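Local coordinates for SAM-dependent O-methyltransferase (Thermotoga maritima, PDB 1O54), which probably methylates N1 of adenosine 58 in tRNA, using S-adenosyl-L-methionine as the methyl donor, at residues 84-89 with 93-98. Residues are numbered along the deposited sequence; the frame is centred on the assembly and turned at random.
Sequences DEIMNM and TQIVYP
The last turn of helix 82-87, which joins the N-terminal strands to the Rossmann-like methyltransferase domain, packs through Ile86 and Met87 against the extended segment leading into helix 98-107. Ile86 directs its CG2 branch across, anti to the backbone N, and this methyl lies 3.5 Å from Ile95 CD1 and 4.1 Å from Pro98 CD. Ile95 CD1 in turn sits 3.7 Å above the plane of the Tyr97 ring, offset toward its rim. Met87 reaches over by bending at both chi2 (-57°) and chi3 (-75°). Met87 SD lies 4.0 Å from both Tyr97 CD2 and Pro98 CD; the sulfur is 5.2 Å from the Tyr97 ring centroid and 73° off the normal, an oblique Met-aromatic contact. Where the helix ends, Asp84 O accepts hydrogen bonds from Asn88 N and Asn88 ND2, both 2.9 Å long, from opposite faces of its carbonyl plane. Tyr97 occupies the N-cap position of helix 98-107. Ile86 and Pro98 both pack on Met106 of a second subunit, while Ile95 touches Ser123, just before helix 125-134, and lies about 8 Å, side chain to side chain, from Asp188, a predicted S-adenosyl-L-methionine ligand following strand 182-187.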
# COMPACT_ATOMS: atom_id res chain seq x y z
N ASP A 84 -23.42 -5.55 -3.77
CA ASP A 84 -24.33 -5.20 -2.69
C ASP A 84 -24.84 -6.42 -1.94
O ASP A 84 -24.86 -6.43 -0.70
CB ASP A 84 -25.55 -4.40 -3.15
CG ASP A 84 -25.19 -3.06 -3.75
OD1 ASP A 84 -24.21 -2.41 -3.30
OD2 ASP A 84 -25.87 -2.57 -4.68
N GLU A 85 -25.26 -7.45 -2.69
CA GLU A 85 -25.74 -8.69 -2.09
C GLU A 85 -24.67 -9.41 -1.29
O GLU A 85 -24.94 -9.86 -0.19
CB GLU A 85 -26.31 -9.64 -3.13
CG GLU A 85 -27.59 -9.13 -3.79
CD GLU A 85 -28.85 -9.37 -2.97
OE1 GLU A 85 -28.78 -9.96 -1.88
OE2 GLU A 85 -29.94 -8.95 -3.42
N ILE A 86 -23.47 -9.51 -1.85
CA ILE A 86 -22.35 -10.16 -1.17
C ILE A 86 -21.99 -9.42 0.11
O ILE A 86 -21.81 -10.05 1.17
CB ILE A 86 -21.18 -10.27 -2.11
CG1 ILE A 86 -21.45 -11.35 -3.14
CG2 ILE A 86 -19.85 -10.56 -1.37
CD1 ILE A 86 -20.58 -11.26 -4.31
N MET A 87 -21.94 -8.10 0.05
CA MET A 87 -21.57 -7.32 1.24
C MET A 87 -22.66 -7.25 2.30
O MET A 87 -22.33 -7.25 3.51
CB MET A 87 -21.13 -5.90 0.87
CG MET A 87 -19.96 -5.82 -0.07
SD MET A 87 -18.45 -6.65 0.52
CE MET A 87 -17.92 -5.43 1.76
N ASN A 88 -23.93 -7.19 1.89
CA ASN A 88 -25.09 -7.04 2.82
C ASN A 88 -25.63 -8.39 3.23
O ASN A 88 -26.84 -8.57 3.59
CB ASN A 88 -26.21 -6.21 2.20
CG ASN A 88 -25.90 -4.73 2.21
OD1 ASN A 88 -26.21 -4.02 3.18
ND2 ASN A 88 -25.29 -4.24 1.13
N MET A 89 -24.67 -9.31 3.25
CA MET A 89 -24.84 -10.71 3.44
C MET A 89 -25.30 -10.85 4.87
O MET A 89 -24.52 -10.60 5.79
CB MET A 89 -23.47 -11.34 3.19
CG MET A 89 -23.33 -12.82 3.11
SD MET A 89 -23.87 -13.59 1.54
CE MET A 89 -25.29 -14.73 2.50
N THR A 93 -21.20 -14.72 7.10
CA THR A 93 -20.19 -15.76 7.21
C THR A 93 -18.96 -15.29 6.40
O THR A 93 -19.00 -14.23 5.77
CB THR A 93 -20.73 -17.11 6.65
OG1 THR A 93 -19.73 -18.13 6.73
CG2 THR A 93 -21.05 -17.02 5.15
N GLN A 94 -17.91 -16.09 6.42
CA GLN A 94 -16.68 -15.73 5.72
C GLN A 94 -16.86 -15.76 4.20
O GLN A 94 -17.46 -16.70 3.65
CB GLN A 94 -15.56 -16.70 6.11
N ILE A 95 -16.32 -14.75 3.51
CA ILE A 95 -16.44 -14.69 2.05
C ILE A 95 -15.11 -14.38 1.42
O ILE A 95 -14.21 -13.88 2.09
CB ILE A 95 -17.46 -13.61 1.63
CG1 ILE A 95 -17.02 -12.22 2.10
CG2 ILE A 95 -18.84 -13.92 2.21
CD1 ILE A 95 -17.71 -11.08 1.38
N VAL A 96 -15.02 -14.66 0.13
CA VAL A 96 -14.01 -14.03 -0.72
C VAL A 96 -14.58 -12.68 -1.14
O VAL A 96 -15.68 -12.62 -1.73
CB VAL A 96 -13.68 -14.86 -1.97
CG1 VAL A 96 -12.62 -14.15 -2.80
CG2 VAL A 96 -13.18 -16.26 -1.59
N TYR A 97 -13.87 -11.59 -0.82
CA TYR A 97 -14.40 -10.25 -1.07
C TYR A 97 -14.30 -9.94 -2.55
O TYR A 97 -13.40 -10.45 -3.22
CB TYR A 97 -13.67 -9.19 -0.24
CG TYR A 97 -14.08 -9.28 1.22
CD1 TYR A 97 -13.51 -10.20 2.07
CD2 TYR A 97 -15.07 -8.43 1.74
CE1 TYR A 97 -13.90 -10.31 3.41
CE2 TYR A 97 -15.47 -8.53 3.08
CZ TYR A 97 -14.88 -9.47 3.90
OH TYR A 97 -15.26 -9.57 5.23
N PRO A 98 -15.23 -9.12 -3.05
CA PRO A 98 -15.23 -8.68 -4.44
C PRO A 98 -13.93 -8.15 -5.02
O PRO A 98 -13.62 -8.44 -6.18
CB PRO A 98 -16.24 -7.52 -4.42
CG PRO A 98 -17.24 -7.98 -3.41
CD PRO A 98 -16.39 -8.58 -2.30